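Local atomic coordinates of cellulose 1,4-beta-cellobiosidase (Clostridium thermocellum, PDB entry 3ZQX), a protein that forms the family 3b carbohydrate-binding module of a cellulosomal cellobiohydrolase, an enzyme that releases cellobiose from cellulose, and probably serves in cellulose recognition. Residues Y33-K36 with D37-L40; G136-W140 with G141-G145. The protein carries 1 engineered substitution. All coordinates share one frame; numbering follows the deposited sequence.

Contact 1: Y33-K36 with D37-L40; sequences YSLK and DIVL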
loop_
_atom_site.group_PDB
_atom_site.type_symbol
_atom_site.label_atom_id
_atom_site.label_comp_id
_atom_site.label_asym_id
_atom_site.label_seq_id
_atom_site.Cartn_x
_atom_site.Cartn_y
_atom_site.Cartn_z
ATOM N N TYR A 33 -1.061 -13.786 -12.788
ATOM C CA TYR A 33 -1.953 -12.648 -12.959
ATOM C C TYR A 33 -1.283 -11.532 -13.731
ATOM O O TYR A 33 -0.054 -11.504 -13.866
ATOM C CB TYR A 33 -2.356 -12.069 -11.605
ATOM C CG TYR A 33 -3.141 -12.996 -10.724
ATOM C CD1 TYR A 33 -4.329 -13.564 -11.163
ATOM C CD2 TYR A 33 -2.708 -13.285 -9.442
ATOM C CE1 TYR A 33 -5.060 -14.399 -10.360
ATOM C CE2 TYR A 33 -3.436 -14.120 -8.619
ATOM C CZ TYR A 33 -4.617 -14.669 -9.086
ATOM O OH TYR A 33 -5.373 -15.494 -8.285
ATOM N N SER A 34 -2.095 -10.596 -14.206
ATOM C CA SER A 34 -1.604 -9.255 -14.463
ATOM C C SER A 34 -1.897 -8.376 -13.252
ATOM O O SER A 34 -3.013 -8.394 -12.719
ATOM C CB SER A 34 -2.275 -8.635 -15.676
ATOM O OG SER A 34 -1.854 -7.287 -15.784
ATOM N N LEU A 35 -0.906 -7.602 -12.830
ATOM C CA LEU A 35 -1.113 -6.633 -11.777
ATOM C C LEU A 35 -2.185 -5.608 -12.132
ATOM O O LEU A 35 -2.723 -4.956 -11.236
ATOM C CB LEU A 35 0.198 -5.944 -11.407
ATOM C CG LEU A 35 1.125 -6.810 -10.556
ATOM C CD1 LEU A 35 2.561 -6.333 -10.666
ATOM C CD2 LEU A 35 0.673 -6.791 -9.105
ATOM N N LYS A 36 -2.523 -5.458 -13.409
ATOM C CA LYS A 36 -3.584 -4.527 -13.768
ATOM C C LYS A 36 -4.903 -4.903 -13.096
ATOM O O LYS A 36 -5.792 -4.057 -12.955
ATOM C CB LYS A 36 -3.772 -4.466 -15.280
ATOM C CG LYS A 36 -4.545 -5.645 -15.843
ATOM C CD LYS A 36 -4.633 -5.589 -17.360
ATOM C CE LYS A 36 -5.369 -6.805 -17.908
ATOM N NZ LYS A 36 -6.755 -6.899 -17.364
ATOM N N ASP A 37 -5.023 -6.165 -12.679
ATOM C CA ASP A 37 -6.244 -6.681 -12.057
ATOM C C ASP A 37 -6.231 -6.633 -10.527
ATOM O O ASP A 37 -7.198 -7.057 -9.889
ATOM C CB ASP A 37 -6.506 -8.109 -12.531
ATOM C CG ASP A 37 -6.837 -8.164 -13.994
ATOM O OD1 ASP A 37 -7.528 -7.245 -14.484
ATOM O OD2 ASP A 37 -6.400 -9.117 -14.668
ATOM N N ILE A 38 -5.164 -6.107 -9.944
ATOM C CA ILE A 38 -5.000 -6.108 -8.493
ATOM C C ILE A 38 -5.018 -4.690 -7.926
ATOM O O ILE A 38 -4.398 -3.788 -8.495
ATOM C CB ILE A 38 -3.696 -6.851 -8.117
ATOM C CG1 ILE A 38 -3.821 -8.335 -8.483
ATOM C CG2 ILE A 38 -3.362 -6.666 -6.648
ATOM C CD1 ILE A 38 -2.523 -9.104 -8.468
ATOM N N VAL A 39 -5.751 -4.498 -6.832
ATOM C CA VAL A 39 -5.851 -3.219 -6.149
ATOM C C VAL A 39 -5.311 -3.393 -4.735
ATOM O O VAL A 39 -5.739 -4.298 -4.013
ATOM C CB VAL A 39 -7.326 -2.776 -6.074
ATOM C CG1 VAL A 39 -7.480 -1.534 -5.216
ATOM C CG2 VAL A 39 -7.893 -2.540 -7.473
ATOM N N LEU A 40 -4.371 -2.539 -4.344
ATOM C CA LEU A 40 -3.821 -2.532 -2.989
ATOM C C LEU A 40 -4.305 -1.288 -2.248
ATOM O O LEU A 40 -4.364 -0.205 -2.836
ATOM C CB LEU A 40 -2.287 -2.540 -3.061
ATOM C CG LEU A 40 -1.491 -2.432 -1.753
ATOM C CD1 LEU A 40 -0.127 -3.111 -1.873
ATOM C CD2 LEU A 40 -1.327 -0.990 -1.309
HETATM O O HOH W 1 -4.843 -11.254 -14.047
#
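The backbone closes two successive i to i+3 hydrogen bonds, Asp37 N to Ser34 O at 3.0 Å and Ile38 N to Leu35 O at 3.0 Å. Within the turn, Ser34 OG accepts a hydrogen bond from Lys36 N at 3.1 Å, an ST turn, while Asp85 holds the same hydroxyl from outside. Lys36 and Asp37 run side by side on the exposed flank. Lys36 CG sits between its backbone N and carbonyl carbon, and the chain then runs extended until it bends at chi4, bringing NZ to the syn side of Asp37 OD1 at 3.0 Å, a salt bridge tilted out of the carboxylate plane. The other carboxylate oxygen, Asp37 OD2, takes a bond of 2.7 Å from a water that itself accepts one from Ser34 N, so both oxygens of the group are engaged. In Ile38, CG1 lies anti to the carbonyl carbon (chi1 -66°), which brings CD1 to 4.0 Å from Leu35 CD2, while Tyr33 CD2 is 4.3 Å from that same CD1. The Tyr33 hydroxyl binds Asp2, Arg31 and Lys134. Consecutive i to i+3 bonds identify a short 3-10 turn, here connecting strand 33-34 to strand 38-43 of the beta-sandwich.

Contact 2: G136-W140 with G141-G145; sequences GELVW and GTPPG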
loop_
_atom_site.group_PDB
_atom_site.type_symbol
_atom_site.label_atom_id
_atom_site.label_comp_id
_atom_site.label_asym_id
_atom_site.label_seq_id
_atom_site.Cartn_x
_atom_site.Cartn_y
_atom_site.Cartn_z
ATOM N N GLY A 136 -13.187 -8.061 -7.945
ATOM C CA GLY A 136 -14.261 -7.499 -7.140
ATOM C C GLY A 136 -14.366 -8.083 -5.745
ATOM O O GLY A 136 -15.358 -7.862 -5.044
ATOM N N GLU A 137 -13.345 -8.836 -5.345
ATOM C CA GLU A 137 -13.353 -9.528 -4.063
ATOM C C GLU A 137 -12.161 -9.107 -3.224
ATOM O O GLU A 137 -11.096 -8.818 -3.763
ATOM C CB GLU A 137 -13.288 -11.045 -4.279
ATOM C CG GLU A 137 -14.554 -11.668 -4.835
ATOM C CD GLU A 137 -14.414 -13.166 -5.047
ATOM O OE1 GLU A 137 -13.281 -13.625 -5.304
ATOM O OE2 GLU A 137 -15.434 -13.881 -4.954
ATOM N N LEU A 138 -12.335 -9.120 -1.906
ATOM C CA LEU A 138 -11.218 -8.935 -1.002
ATOM C C LEU A 138 -10.486 -10.267 -0.963
ATOM O O LEU A 138 -11.069 -11.299 -0.609
ATOM C CB LEU A 138 -11.767 -8.616 0.390
ATOM C CG LEU A 138 -10.764 -8.567 1.541
ATOM C CD1 LEU A 138 -9.800 -7.400 1.349
ATOM C CD2 LEU A 138 -11.498 -8.435 2.864
ATOM N N VAL A 139 -9.239 -10.279 -1.436
ATOM C CA VAL A 139 -8.468 -11.512 -1.389
ATOM C C VAL A 139 -7.355 -11.600 -0.357
ATOM O O VAL A 139 -6.880 -12.696 -0.057
ATOM C CB VAL A 139 -7.902 -11.852 -2.785
ATOM C CG1 VAL A 139 -9.030 -12.023 -3.782
ATOM C CG2 VAL A 139 -6.938 -10.774 -3.256
ATOM N N TRP A 140 -6.984 -10.476 0.242
ATOM C CA TRP A 140 -5.948 -10.469 1.261
ATOM C C TRP A 140 -6.234 -9.362 2.245
ATOM O O TRP A 140 -6.537 -8.240 1.844
ATOM C CB TRP A 140 -4.546 -10.260 0.661
ATOM C CG TRP A 140 -3.534 -10.069 1.743
ATOM C CD1 TRP A 140 -3.038 -8.885 2.205
ATOM C CD2 TRP A 140 -2.945 -11.091 2.547
ATOM N NE1 TRP A 140 -2.162 -9.109 3.240
ATOM C CE2 TRP A 140 -2.090 -10.456 3.471
ATOM C CE3 TRP A 140 -3.060 -12.485 2.576
ATOM C CZ2 TRP A 140 -1.346 -11.163 4.405
ATOM C CZ3 TRP A 140 -2.325 -13.187 3.508
ATOM C CH2 TRP A 140 -1.478 -12.525 4.410
ATOM N N GLY A 141 -6.053 -9.655 3.528
ATOM C CA GLY A 141 -6.130 -8.623 4.536
ATOM C C GLY A 141 -7.531 -8.301 4.995
ATOM O O GLY A 141 -8.519 -8.886 4.546
ATOM N N THR A 142 -7.573 -7.436 5.997
ATOM C CA THR A 142 -8.800 -6.947 6.603
ATOM C C THR A 142 -8.881 -5.430 6.547
ATOM O O THR A 142 -8.010 -4.771 7.106
ATOM C CB THR A 142 -8.901 -7.421 8.051
ATOM O OG1 THR A 142 -8.717 -8.844 8.090
ATOM C CG2 THR A 142 -10.264 -7.073 8.632
ATOM N N PRO A 143 -9.872 -4.858 5.859
ATOM C CA PRO A 143 -10.015 -3.399 5.872
ATOM C C PRO A 143 -10.579 -2.915 7.204
ATOM O O PRO A 143 -11.043 -3.721 8.010
ATOM C CB PRO A 143 -11.014 -3.146 4.744
ATOM C CG PRO A 143 -11.886 -4.345 4.780
ATOM C CD PRO A 143 -10.967 -5.501 5.111
ATOM N N PRO A 144 -10.524 -1.600 7.453
ATOM C CA PRO A 144 -11.115 -1.075 8.688
ATOM C C PRO A 144 -12.567 -1.536 8.850
ATOM O O PRO A 144 -13.356 -1.436 7.909
ATOM C CB PRO A 144 -11.050 0.443 8.488
ATOM C CG PRO A 144 -9.926 0.646 7.509
ATOM C CD PRO A 144 -9.955 -0.540 6.603
ATOM N N GLY A 145 -12.904 -2.056 10.025
ATOM C CA GLY A 145 -14.248 -2.540 10.297
ATOM C C GLY A 145 -14.596 -3.841 9.598
ATOM O O GLY A 145 -15.663 -4.415 9.835
#
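Leu138 CD2 lies 3.7 Å from Pro143 CD, a methyl against the ring carbon next to the proline N, and the same methyl rests 3.5 Å from Gly141 O. Leu138 CD1 stands 3.8 Å from that carbonyl oxygen, so the forked end of the leucine packs against it with both methyls. At Trp140 the indole carries the next residue of its own chain over one face: Gly141 CA lies 4.1 Å from the centroid of the five-membered ring and only 18° from the ring normal, a CH-pi contact. Trp140 reaches this pose with CG anti to the backbone N (chi1 172°), beside the carbonyl carbon from which Gly141 follows. Gly141 combines a positive phi (83°) with an extended psi, a conformation suited to glycine. In the next shell, Trp140 NE1 donates to Tyr127 O, which probably limits the rotation of the indole, and the Trp140 side chain also touches Lys4, Val5 and Leu132. Tyr115 OH bonds Thr142 O, and Pro143 touches Tyr43. Val139 and Trp140 both face Leu132, a classic beta bulge at the end of strand 137-140, the outermost strand of the five-stranded sheet within this chain, where the chain leaves that sheet.

Contacts 1 and 2 do not touch: their centres are 14 Å apart and their nearest atoms about 6 Å. They meet the same five-stranded sheet, in which strand 130-134 lies between strand 38-43, entered through contact 1, and strand 137-140 of contact 2. Both contacts lean on this intervening strand. From contact 1, the Ile38 side chain packs on Leu132, and the backbone of Val39 is hydrogen-bonded with that of Tyr133; from contact 2, the Leu138 side chain touches Tyr133. Neither contact supplies a calcium ligand. The calcium ion is bound by Thr45, Glu47, Asp110, Asn113 and Asp114, none of which belongs to either contact; Tyr115, a neighbour of contact 2, follows Asp114 directly in sequence.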